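PDB 5CGZ: 4-oxalmesaconate hydratase from Pseudomonas putida, which catalyses the hydration of 4-carboxy-2-hydroxymuconate, the third step of the gallate degradation pathway, with one zinc ion bound per subunit. Local coordinates for residues F81-Y86 and K92-R97; V7-A12 and P124-L129; A67-E72 and I186-G191. All blocks are in the same frame, centred on the assembly; numbering follows the deposited sequence. Where two conformers were deposited one is given.

Contact 1 of 3, residues F81-Y86 and K92-R97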
ATOM      1  N   PHE A  81      33.189  -8.153   8.417  1.00 31.70           N
ATOM      2  CA  PHE A  81      33.651  -7.673   7.117  1.00 33.40           C
ATOM      3  C   PHE A  81      34.370  -6.335   7.243  1.00 36.32           C
ATOM      4  O   PHE A  81      35.160  -5.977   6.373  1.00 36.11           O
ATOM      5  CB  PHE A  81      32.495  -7.520   6.119  1.00 31.18           C
ATOM      6  CG  PHE A  81      32.084  -8.798   5.447  1.00 34.03           C
ATOM      7  CD1 PHE A  81      32.427 -10.030   5.984  1.00 32.18           C
ATOM      8  CD2 PHE A  81      31.348  -8.763   4.269  1.00 31.75           C
ATOM      9  CE1 PHE A  81      32.036 -11.207   5.359  1.00 37.12           C
ATOM     10  CE2 PHE A  81      30.956  -9.930   3.642  1.00 31.15           C
ATOM     11  CZ  PHE A  81      31.297 -11.158   4.191  1.00 30.90           C
ATOM     12  N   ASP A  82      34.060  -5.587   8.299  1.00 31.47           N
ATOM     13  CA  ASP A  82      34.667  -4.277   8.536  1.00 32.20           C
ATOM     14  C   ASP A  82      34.633  -3.339   7.323  1.00 38.94           C
ATOM     15  O   ASP A  82      35.679  -2.835   6.900  1.00 38.66           O
ATOM     16  CB  ASP A  82      36.119  -4.460   9.001  1.00 36.47           C
ATOM     17  CG  ASP A  82      36.745  -3.164   9.517  1.00 44.18           C
ATOM     18  OD1 ASP A  82      36.007  -2.265   9.976  1.00 42.43           O
ATOM     19  OD2 ASP A  82      37.982  -3.042   9.458  1.00 47.54           O
ATOM     20  N   ILE A  83      33.448  -3.078   6.767  1.00 35.46           N
ATOM     21  CA  ILE A  83      33.374  -2.201   5.597  1.00 35.32           C
ATOM     22  C   ILE A  83      32.997  -0.756   5.942  1.00 33.01           C
ATOM     23  O   ILE A  83      32.932   0.093   5.052  1.00 36.93           O
ATOM     24  CB  ILE A  83      32.371  -2.723   4.538  1.00 35.97           C
ATOM     25  CG1 ILE A  83      30.936  -2.711   5.089  1.00 35.20           C
ATOM     26  CG2 ILE A  83      32.783  -4.120   4.044  1.00 36.19           C
ATOM     27  CD1 ILE A  83      29.882  -3.158   4.057  1.00 31.76           C
ATOM     28  N   GLY A  84      32.755  -0.475   7.219  1.00 33.50           N
ATOM     29  CA  GLY A  84      32.480   0.890   7.653  1.00 34.09           C
ATOM     30  C   GLY A  84      31.002   1.255   7.705  1.00 34.38           C
ATOM     31  O   GLY A  84      30.224   0.856   6.833  1.00 37.13           O
ATOM     32  N   ASP A  85      30.615   2.019   8.726  1.00 33.60           N
ATOM     33  CA  ASP A  85      29.230   2.465   8.878  1.00 33.34           C
ATOM     34  C   ASP A  85      29.112   3.982   8.720  1.00 33.03           C
ATOM     35  O   ASP A  85      30.114   4.692   8.779  1.00 35.85           O
ATOM     36  CB  ASP A  85      28.680   2.055  10.242  1.00 32.08           C
ATOM     37  CG  ASP A  85      29.329   2.830  11.384  1.00 38.35           C
ATOM     38  OD1 ASP A  85      30.552   3.078  11.311  1.00 34.42           O
ATOM     39  OD2 ASP A  85      28.616   3.202  12.343  1.00 33.81           O
ATOM     40  N   TYR A  86      27.888   4.464   8.520  1.00 34.57           N
ATOM     41  CA  TYR A  86      27.592   5.902   8.502  1.00 34.75           C
ATOM     42  C   TYR A  86      28.571   6.733   7.693  1.00 38.12           C
ATOM     43  O   TYR A  86      29.244   7.590   8.254  1.00 37.68           O
ATOM     44  CB  TYR A  86      27.568   6.461   9.924  1.00 32.47           C
ATOM     45  CG  TYR A  86      26.315   6.156  10.712  1.00 36.27           C
ATOM     46  CD1 TYR A  86      26.018   4.856  11.104  1.00 39.09           C
ATOM     47  CD2 TYR A  86      25.444   7.173  11.091  1.00 38.49           C
ATOM     48  CE1 TYR A  86      24.885   4.568  11.839  1.00 39.56           C
ATOM     49  CE2 TYR A  86      24.295   6.895  11.835  1.00 35.57           C
ATOM     50  CZ  TYR A  86      24.024   5.593  12.201  1.00 41.48           C
ATOM     51  OH  TYR A  86      22.897   5.302  12.941  1.00 42.25           O
ATOM     52  N   LYS A  92      30.743  -4.743  -5.748  1.00 38.69           N
ATOM     53  CA  LYS A  92      30.648  -6.126  -6.215  1.00 42.55           C
ATOM     54  C   LYS A  92      31.450  -7.062  -5.325  1.00 39.08           C
ATOM     55  O   LYS A  92      31.028  -8.188  -5.049  1.00 38.99           O
ATOM     56  CB  LYS A  92      31.120  -6.259  -7.665  1.00 41.34           C
ATOM     57  CG  LYS A  92      30.098  -5.788  -8.668  1.00 47.44           C
ATOM     58  CD  LYS A  92      30.121  -6.640  -9.920  1.00 54.40           C
ATOM     59  CE  LYS A  92      31.108  -6.130 -10.946  1.00 56.41           C
ATOM     60  NZ  LYS A  92      30.977  -6.910 -12.214  1.00 65.91           N
ATOM     61  N   ASP A  93      32.594  -6.588  -4.851  1.00 36.27           N
ATOM     62  CA  ASP A  93      33.440  -7.428  -4.014  1.00 40.98           C
ATOM     63  C   ASP A  93      32.826  -7.772  -2.661  1.00 37.82           C
ATOM     64  O   ASP A  93      32.979  -8.897  -2.172  1.00 35.83           O
ATOM     65  CB  ASP A  93      34.789  -6.765  -3.814  1.00 42.00           C
ATOM     66  CG  ASP A  93      35.883  -7.519  -4.516  1.00 75.46           C
ATOM     67  OD1 ASP A  93      35.987  -7.391  -5.762  1.00 64.81           O
ATOM     68  OD2 ASP A  93      36.605  -8.271  -3.823  1.00 87.67           O
ATOM     69  N   THR A  94      32.149  -6.805  -2.048  1.00 34.49           N
ATOM     70  CA  THR A  94      31.392  -7.073  -0.823  1.00 36.13           C
ATOM     71  C   THR A  94      30.366  -8.153  -1.099  1.00 30.05           C
ATOM     72  O   THR A  94      30.228  -9.118  -0.346  1.00 31.98           O
ATOM     73  CB  THR A  94      30.649  -5.827  -0.314  1.00 41.32           C
ATOM     74  OG1 THR A  94      31.504  -4.687  -0.412  1.00 49.55           O
ATOM     75  CG2 THR A  94      30.200  -6.029   1.132  1.00 33.71           C
ATOM     76  N   LEU A  95      29.654  -7.976  -2.206  1.00 30.03           N
ATOM     77  CA  LEU A  95      28.613  -8.908  -2.625  1.00 34.20           C
ATOM     78  C   LEU A  95      29.153 -10.326  -2.793  1.00 30.96           C
ATOM     79  O   LEU A  95      28.569 -11.287  -2.282  1.00 32.48           O
ATOM     80  CB  LEU A  95      27.976  -8.419  -3.928  1.00 28.69           C
ATOM     81  CG  LEU A  95      26.838  -9.282  -4.463  1.00 36.59           C
ATOM     82  CD1 LEU A  95      25.632  -9.207  -3.535  1.00 30.64           C
ATOM     83  CD2 LEU A  95      26.466  -8.846  -5.869  1.00 36.88           C
ATOM     84  N   PHE A  96      30.275 -10.464  -3.499  1.00 33.91           N
ATOM     85  CA  PHE A  96      30.881 -11.783  -3.707  1.00 35.15           C
ATOM     86  C   PHE A  96      31.416 -12.379  -2.389  1.00 33.76           C
ATOM     87  O   PHE A  96      31.318 -13.590  -2.157  1.00 34.34           O
ATOM     88  CB  PHE A  96      31.994 -11.696  -4.758  1.00 33.83           C
ATOM     89  CG  PHE A  96      31.494 -11.392  -6.152  1.00 35.79           C
ATOM     90  CD1 PHE A  96      30.336 -11.991  -6.640  1.00 32.99           C
ATOM     91  CD2 PHE A  96      32.175 -10.505  -6.972  1.00 40.72           C
ATOM     92  CE1 PHE A  96      29.882 -11.719  -7.915  1.00 34.72           C
ATOM     93  CE2 PHE A  96      31.721 -10.227  -8.259  1.00 36.40           C
ATOM     94  CZ  PHE A  96      30.574 -10.833  -8.728  1.00 34.92           C
ATOM     95  N   ARG A  97      31.983 -11.534  -1.535  1.00 30.33           N
ATOM     96  CA  ARG A  97      32.402 -11.945  -0.191  0.58 35.67           C
ATOM     97  C   ARG A  97      31.234 -12.623   0.525  1.00 36.43           C
ATOM     98  O   ARG A  97      31.366 -13.705   1.093  1.00 33.64           O
ATOM     99  CB  ARG A  97      32.887 -10.742   0.641  0.58 35.74           C
ATOM    100  CG  ARG A  97      34.385 -10.399   0.548  0.58 41.00           C
ATOM    101  CD  ARG A  97      35.035 -10.252   1.952  0.58 44.34           C
ATOM    102  NE  ARG A  97      35.003  -8.889   2.486  0.58 41.32           N
ATOM    103  CZ  ARG A  97      35.399  -8.538   3.714  0.58 35.79           C
ATOM    104  NH1 ARG A  97      35.326  -7.269   4.079  0.58 34.52           N
ATOM    105  NH2 ARG A  97      35.862  -9.439   4.582  0.58 31.14           N
TER
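Phe81 and Arg97 carry this contact, the guanidinium lying over one face of the phenyl ring. Their planes differ by 15°, and Arg97 CZ stands 4.1 Å from the centroid of the Phe81 ring, a cation-pi geometry displaced toward the rim. Nearer the helix backbone, Arg97 CB meets Phe81 CE2 at 3.7 Å. Bends at chi2 and chi3 turn the arginine back along the ring, and its NH1 donates to Phe81 O at 2.6 Å, in the carbonyl plane, though the N-H...O angle of 142° is far from straight. Arg97 was deposited in two conformers, so these details describe one of them. Replacing the ring of Phe81 by an alanine takes away the stacking face, and the guanidinium would probably be freer to swing off the carbonyl. The side toward Ile83 is looser: Ile83 CD1 approaches Thr94 CG2 tip to tip at 4.1 Å, and Ile83 CG2 brushes Arg97 NH1 at 4.0 Å. Phe81 is buried, whereas Arg97 is exposed to solvent. The contact joins the loop after strand 76-80 to the first turns of helix 92-105, whose Leu95 packs on helix 122-138 and on Pro87 of a second subunit.

Contact 2 of 3, residues V7-A12 and P124-L129. With ZN (zinc ion), chain C.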
ATOM      1  N   VAL A   7      22.757 -11.716   8.957  1.00 30.75           N
ATOM      2  CA  VAL A   7      23.527 -10.601   8.398  1.00 25.78           C
ATOM      3  C   VAL A   7      23.189  -9.292   9.115  1.00 36.32           C
ATOM      4  O   VAL A   7      22.100  -8.733   8.953  1.00 28.93           O
ATOM      5  CB  VAL A   7      23.287 -10.439   6.901  1.00 30.72           C
ATOM      6  CG1 VAL A   7      24.169  -9.322   6.345  1.00 29.94           C
ATOM      7  CG2 VAL A   7      23.579 -11.750   6.188  1.00 29.15           C
ATOM      8  N   SER A   8      24.150  -8.826   9.904  1.00 29.31           N
ATOM      9  CA  SER A   8      23.995  -7.690  10.801  1.00 32.12           C
ATOM     10  C   SER A   8      24.728  -6.465  10.237  1.00 34.54           C
ATOM     11  O   SER A   8      25.922  -6.551   9.948  1.00 36.41           O
ATOM     12  CB  SER A   8      24.543  -8.086  12.181  1.00 31.47           C
ATOM     13  OG  SER A   8      24.357  -7.085  13.150  1.00 34.92           O
ATOM     14  N   ALA A   9      24.041  -5.338  10.051  1.00 31.54           N
ATOM     15  CA  ALA A   9      24.710  -4.159   9.478  1.00 33.30           C
ATOM     16  C   ALA A   9      25.833  -3.652  10.391  1.00 33.91           C
ATOM     17  O   ALA A   9      26.942  -3.351   9.944  1.00 33.95           O
ATOM     18  CB  ALA A   9      23.715  -3.038   9.222  1.00 30.01           C
ATOM     19  N   HIS A  10      25.514  -3.558  11.673  1.00 32.14           N
ATOM     20  CA  HIS A  10      26.445  -3.108  12.692  1.00 35.61           C
ATOM     21  C   HIS A  10      26.582  -4.236  13.701  1.00 40.39           C
ATOM     22  O   HIS A  10      25.661  -5.034  13.856  1.00 39.16           O
ATOM     23  CB  HIS A  10      25.932  -1.826  13.343  1.00 28.85           C
ATOM     24  CG  HIS A  10      25.462  -0.806  12.349  1.00 37.65           C
ATOM     25  ND1 HIS A  10      24.134  -0.449  12.214  1.00 31.78           N
ATOM     26  CD2 HIS A  10      26.138  -0.093  11.417  1.00 30.80           C
ATOM     27  CE1 HIS A  10      24.019   0.456  11.257  1.00 33.05           C
ATOM     28  NE2 HIS A  10      25.221   0.687  10.754  1.00 32.46           N
ATOM     29  N   SER A  11      27.708  -4.294  14.398  1.00 34.68           N
ATOM     30  CA  SER A  11      28.012  -5.453  15.236  1.00 37.72           C
ATOM     31  C   SER A  11      26.979  -5.723  16.340  1.00 36.12           C
ATOM     32  O   SER A  11      26.752  -6.874  16.679  1.00 38.15           O
ATOM     33  CB  SER A  11      29.416  -5.307  15.851  1.00 37.00           C
ATOM     34  OG  SER A  11      29.557  -4.097  16.576  1.00 41.63           O
ATOM     35  N   ALA A  12      26.326  -4.693  16.879  1.00 33.02           N
ATOM     36  CA  ALA A  12      25.380  -4.911  17.984  1.00 38.51           C
ATOM     37  C   ALA A  12      23.995  -5.409  17.539  1.00 39.30           C
ATOM     38  O   ALA A  12      23.241  -5.990  18.327  1.00 35.01           O
ATOM     39  CB  ALA A  12      25.223  -3.632  18.801  1.00 38.38           C
ATOM     40  N   PRO A 124      18.802  -1.157   5.688  1.00 29.62           N
ATOM     41  CA  PRO A 124      18.301  -1.783   4.452  1.00 31.04           C
ATOM     42  C   PRO A 124      19.427  -2.225   3.508  1.00 34.19           C
ATOM     43  O   PRO A 124      19.272  -3.223   2.804  1.00 30.35           O
ATOM     44  CB  PRO A 124      17.449  -0.670   3.806  1.00 30.26           C
ATOM     45  CG  PRO A 124      17.063   0.228   4.951  1.00 33.07           C
ATOM     46  CD  PRO A 124      18.265   0.206   5.871  1.00 29.78           C
ATOM     47  N   LEU A 125      20.542  -1.499   3.482  1.00 28.97           N
ATOM     48  CA  LEU A 125      21.649  -1.915   2.627  1.00 27.94           C
ATOM     49  C   LEU A 125      22.104  -3.326   3.008  1.00 30.47           C
ATOM     50  O   LEU A 125      22.336  -4.166   2.144  1.00 29.56           O
ATOM     51  CB  LEU A 125      22.818  -0.938   2.720  1.00 30.58           C
ATOM     52  CG  LEU A 125      24.085  -1.384   1.975  1.00 35.62           C
ATOM     53  CD1 LEU A 125      23.797  -1.653   0.497  1.00 26.48           C
ATOM     54  CD2 LEU A 125      25.178  -0.330   2.128  1.00 31.36           C
ATOM     55  N   ALA A 126      22.209  -3.582   4.308  1.00 28.70           N
ATOM     56  CA  ALA A 126      22.586  -4.905   4.801  1.00 27.89           C
ATOM     57  C   ALA A 126      21.624  -5.977   4.289  1.00 32.38           C
ATOM     58  O   ALA A 126      22.053  -7.056   3.860  1.00 30.70           O
ATOM     59  CB  ALA A 126      22.626  -4.917   6.332  1.00 27.20           C
ATOM     60  N   MET A 127      20.323  -5.689   4.332  1.00 26.76           N
ATOM     61  CA  MET A 127      19.348  -6.678   3.876  1.00 29.57           C
ATOM     62  C   MET A 127      19.416  -6.861   2.353  1.00 29.78           C
ATOM     63  O   MET A 127      19.265  -7.981   1.853  1.00 31.56           O
ATOM     64  CB  MET A 127      17.931  -6.295   4.323  1.00 27.22           C
ATOM     65  CG  MET A 127      16.826  -7.181   3.724  1.00 26.18           C
ATOM     66  SD  MET A 127      16.984  -8.951   4.077  1.00 29.15           S
ATOM     67  CE  MET A 127      15.816  -9.173   5.433  1.00 23.69           C
ATOM     68  N   HIS A 128      19.656  -5.779   1.613  1.00 27.02           N
ATOM     69  CA  HIS A 128      19.809  -5.892   0.161  1.00 28.82           C
ATOM     70  C   HIS A 128      21.044  -6.718  -0.204  1.00 34.03           C
ATOM     71  O   HIS A 128      20.996  -7.522  -1.138  1.00 29.42           O
ATOM     72  CB  HIS A 128      19.885  -4.507  -0.491  1.00 29.55           C
ATOM     73  CG  HIS A 128      18.541  -3.924  -0.791  1.00 41.26           C
ATOM     74  ND1 HIS A 128      18.175  -2.650  -0.414  1.00 43.10           N
ATOM     75  CD2 HIS A 128      17.462  -4.457  -1.415  1.00 39.76           C
ATOM     76  CE1 HIS A 128      16.932  -2.419  -0.801  1.00 41.07           C
ATOM     77  NE2 HIS A 128      16.477  -3.499  -1.409  1.00 47.42           N
ATOM     78  N   LEU A 129      22.136  -6.528   0.540  1.00 29.22           N
ATOM     79  CA  LEU A 129      23.328  -7.364   0.375  1.00 31.89           C
ATOM     80  C   LEU A 129      23.003  -8.826   0.646  1.00 30.63           C
ATOM     81  O   LEU A 129      23.350  -9.710  -0.139  1.00 30.48           O
ATOM     82  CB  LEU A 129      24.451  -6.906   1.307  1.00 28.53           C
ATOM     83  CG  LEU A 129      25.264  -5.730   0.781  1.00 41.35           C
ATOM     84  CD1 LEU A 129      26.157  -5.166   1.883  1.00 34.88           C
ATOM     85  CD2 LEU A 129      26.091  -6.179  -0.425  1.00 38.90           C
TER
HETATM   86 ZN    ZN C 301      22.488  -0.971  13.338  1.00 35.03          ZN
HETATM   87  O   HOH W   1      21.335  -0.188  15.404  1.00 47.84           O
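Ala9 and Ala126 meet methyl to methyl, where the chain at the C-terminal end of strand 3-8 of the Rossmann-like sheet meets helix 122-138. The direct contact is van der Waals packing. Ala9 CB lies 3.6 Å from Ala126 CB, and the CA atoms of the two residues approach to 5.2 Å, a closeness that two such small side chains permit. One step back, Val7 turns CG1 anti to its own N (chi1 -177°), which places that methyl 4.0 Å from Ala126 O. No hydrogen bond crosses between the segments, and all three touching residues are buried.

Polar bonds instead shape the loop from within and from nearby. Ser8 OG donates to His10 O at 2.5 Å, a short bond with the donor tilted from the carbonyl plane, while Ala9 N and O are hydrogen-bonded to His113 NE2 and Ser38 OG.

Metal coordination is the third kind. His10 binds the zinc, together with Asp13, Glu44 and His123, the last from the first turn of the same helix; the packing thus joins the part that supplies His10 to the helix that supplies His123, while Glu44 comes from elsewhere in the chain. The hydrogen bond of His10 NE2 with Asp122 OD2, with the zinc at ND1, probably holds the ring's rotation. Ala9 CB covers one face of that imidazole, His10 ND1 stands 2.1 Å from the zinc, and a water lies 2.5 Å from the zinc.

Contact 3 of 3, residues A67-E72 and I186-G191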
ATOM      1  N   ALA A  67      30.893  -8.205  20.558  1.00 32.50           N
ATOM      2  CA  ALA A  67      30.196  -9.096  19.637  1.00 34.63           C
ATOM      3  C   ALA A  67      30.662 -10.536  19.815  1.00 41.17           C
ATOM      4  O   ALA A  67      29.852 -11.469  19.833  1.00 37.10           O
ATOM      5  CB  ALA A  67      30.402  -8.646  18.200  1.00 29.88           C
ATOM      6  N   MET A  68      31.972 -10.715  19.962  1.00 37.77           N
ATOM      7  CA  MET A  68      32.520 -12.052  20.172  1.00 37.57           C
ATOM      8  C   MET A  68      32.033 -12.648  21.483  1.00 34.80           C
ATOM      9  O   MET A  68      31.726 -13.836  21.545  1.00 35.67           O
ATOM     10  CB  MET A  68      34.040 -12.020  20.138  1.00 38.66           C
ATOM     11  CG  MET A  68      34.597 -11.956  18.729  1.00 46.54           C
ATOM     12  SD  MET A  68      36.367 -11.626  18.748  1.00 55.63           S
ATOM     13  CE  MET A  68      36.783 -11.971  17.035  1.00 70.01           C
ATOM     14  N   ALA A  69      31.944 -11.822  22.524  1.00 33.32           N
ATOM     15  CA  ALA A  69      31.434 -12.293  23.810  1.00 38.46           C
ATOM     16  C   ALA A  69      29.961 -12.694  23.693  1.00 38.04           C
ATOM     17  O   ALA A  69      29.551 -13.743  24.189  1.00 37.76           O
ATOM     18  CB  ALA A  69      31.617 -11.224  24.888  1.00 33.73           C
ATOM     19  N   ALA A  70      29.167 -11.863  23.020  1.00 37.66           N
ATOM     20  CA  ALA A  70      27.744 -12.154  22.836  1.00 34.95           C
ATOM     21  C   ALA A  70      27.543 -13.423  22.010  1.00 35.20           C
ATOM     22  O   ALA A  70      26.716 -14.277  22.349  1.00 35.79           O
ATOM     23  CB  ALA A  70      27.032 -10.971  22.172  1.00 32.16           C
ATOM     24  N   ALA A  71      28.299 -13.541  20.923  1.00 34.36           N
ATOM     25  CA  ALA A  71      28.198 -14.710  20.055  1.00 38.25           C
ATOM     26  C   ALA A  71      28.473 -16.002  20.819  1.00 35.58           C
ATOM     27  O   ALA A  71      27.800 -17.010  20.606  1.00 38.98           O
ATOM     28  CB  ALA A  71      29.152 -14.583  18.871  1.00 35.55           C
ATOM     29  N   GLU A  72      29.469 -15.956  21.702  0.50 40.20           N
ATOM     30  CA  GLU A  72      29.861 -17.114  22.506  0.50 42.18           C
ATOM     31  C   GLU A  72      28.702 -17.544  23.397  0.50 39.00           C
ATOM     32  O   GLU A  72      28.352 -18.720  23.463  0.50 41.55           O
ATOM     33  CB  GLU A  72      31.104 -16.787  23.352  0.50 44.97           C
ATOM     34  CG  GLU A  72      31.850 -18.000  23.926  0.50 51.80           C
ATOM     35  CD  GLU A  72      31.440 -18.351  25.353  0.50 57.84           C
ATOM     36  OE1 GLU A  72      30.777 -17.521  26.016  0.50 57.02           O
ATOM     37  OE2 GLU A  72      31.786 -19.462  25.813  0.50 66.02           O
ATOM     38  N   ILE A 186      22.786  -9.558  25.723  1.00 37.85           N
ATOM     39  CA  ILE A 186      22.434  -8.142  25.758  1.00 35.19           C
ATOM     40  C   ILE A 186      23.326  -7.375  26.741  1.00 41.10           C
ATOM     41  O   ILE A 186      23.759  -6.250  26.466  1.00 36.45           O
ATOM     42  CB  ILE A 186      20.937  -7.968  26.122  1.00 38.02           C
ATOM     43  CG1 ILE A 186      20.081  -8.047  24.853  1.00 39.05           C
ATOM     44  CG2 ILE A 186      20.683  -6.653  26.842  1.00 34.84           C
ATOM     45  CD1 ILE A 186      18.600  -7.925  25.124  1.00 38.75           C
ATOM     46  N   GLN A 187      23.620  -7.997  27.880  1.00 38.08           N
ATOM     47  CA  GLN A 187      24.448  -7.355  28.896  1.00 42.03           C
ATOM     48  C   GLN A 187      25.909  -7.178  28.468  1.00 42.79           C
ATOM     49  O   GLN A 187      26.646  -6.425  29.091  1.00 46.18           O
ATOM     50  CB  GLN A 187      24.371  -8.141  30.203  1.00 38.64           C
ATOM     51  CG  GLN A 187      23.039  -7.946  30.913  1.00 38.83           C
ATOM     52  CD  GLN A 187      22.971  -8.645  32.249  1.00 48.04           C
ATOM     53  OE1 GLN A 187      22.703  -8.013  33.267  1.00 56.33           O
ATOM     54  NE2 GLN A 187      23.189  -9.954  32.252  1.00 41.51           N
ATOM     55  N   CYS A 188      26.324  -7.854  27.401  1.00 40.23           N
ATOM     56  CA  CYS A 188      27.640  -7.598  26.823  1.00 40.86           C
ATOM     57  C   CYS A 188      27.699  -6.241  26.126  1.00 41.82           C
ATOM     58  O   CYS A 188      28.780  -5.728  25.860  1.00 42.56           O
ATOM     59  CB  CYS A 188      28.028  -8.689  25.824  1.00 39.83           C
ATOM     60  SG  CYS A 188      28.223 -10.309  26.536  1.00 44.50           S
ATOM     61  N   MET A 189      26.538  -5.669  25.815  1.00 41.06           N
ATOM     62  CA  MET A 189      26.489  -4.358  25.171  1.00 44.37           C
ATOM     63  C   MET A 189      26.712  -3.290  26.236  1.00 49.20           C
ATOM     64  O   MET A 189      25.770  -2.630  26.700  1.00 42.80           O
ATOM     65  CB  MET A 189      25.157  -4.133  24.442  1.00 42.91           C
ATOM     66  CG  MET A 189      24.757  -5.259  23.483  1.00 47.22           C
ATOM     67  SD  MET A 189      25.867  -5.468  22.073  1.00 49.77           S
ATOM     68  CE  MET A 189      26.926  -6.783  22.642  1.00 41.35           C
ATOM     69  N   ALA A 190      27.978  -3.151  26.622  1.00 51.95           N
ATOM     70  CA  ALA A 190      28.398  -2.281  27.715  1.00 51.70           C
ATOM     71  C   ALA A 190      27.873  -0.852  27.607  1.00 51.49           C
ATOM     72  O   ALA A 190      27.963  -0.218  26.552  1.00 49.61           O
ATOM     73  CB  ALA A 190      29.919  -2.266  27.796  1.00 52.45           C
ATOM     74  N   GLY A 191      27.339  -0.358  28.721  1.00 48.01           N
ATOM     75  CA  GLY A 191      26.894   1.021  28.826  1.00 50.19           C
ATOM     76  C   GLY A 191      25.570   1.341  28.146  1.00 61.02           C
ATOM     77  O   GLY A 191      25.188   2.512  28.056  1.00 52.76           O
TER
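Ala71 N to Ala67 O, at 2.8 Å, is the shortest sound polar bond here, a helical one that spans the turn from which Ala69 and Ala70 meet Cys188 and Met189. The motif is a helix packed against a tight bend: helix 56-74 of the Rossmann-like domain meets the turn joining helix 179-186 to helix 193-212, helices that may form the helical hairpin described for this enzyme.

The evidence for a tight bend is in the backbone of 186-191. A type I beta turn runs from Ile186 to Met189, closed by Met189 N on Ile186 O at 2.9 Å. Directly after it Met189 is the centre of an inverse gamma turn, whose bond from Ala190 N to Cys188 O is weak. Outside the bend, Trp196 NE1 of helix 193-212 donates to Met189 O.

Between the segments there is no hydrogen bond, and the packing is apolar. Cys188 has SG anti to its carbonyl carbon (chi1 -64°), which lays the sulfur against the helix surface, 3.9 Å from Ala69 CB. Cys188 SG also lies 4.0 Å from Ala70 N, as van der Waals packing. The nearest backbones, those of Ala70 and Cys188, have CA atoms 6.1 Å apart, a distance consistent with the small alanine side chains on this side of the helix.

Met189 works differently. Its CB does not point at the helix, but the chain folds at chi1 and chi2 and carries its end nearer; the residue also packs on Trp16 of helix 13-27. Ala70, which also packs on Val15 of that helix, receives the thioether methyl: Met189 CE rests 4.2 Å from Ala70 CB.

From the N terminus, strand 3-8 ends within 7-12, the first half of contact 2. The chain passes through helix 13-27 and reaches 67-72, which opens contact 3, before contact 1 closes a short local loop between 81-86 and 92-97. Helix 122-138 then closes contact 2 at 124-129, and 186-191 closes contact 3 last. Contact 1 therefore lies within both longer loops, whereas contacts 2 and 3 cross. Contacts 1 and 2 touch through Asp85 against the His10 ring and Thr94 against Leu129; contacts 2 and 3 touch through Ala12 and Met189. Contact 2 thus adjoins the other two: helix 92-105 packs on helix 122-138, and the turn before helix 193-212 reaches Ala12 beyond strand 3-8.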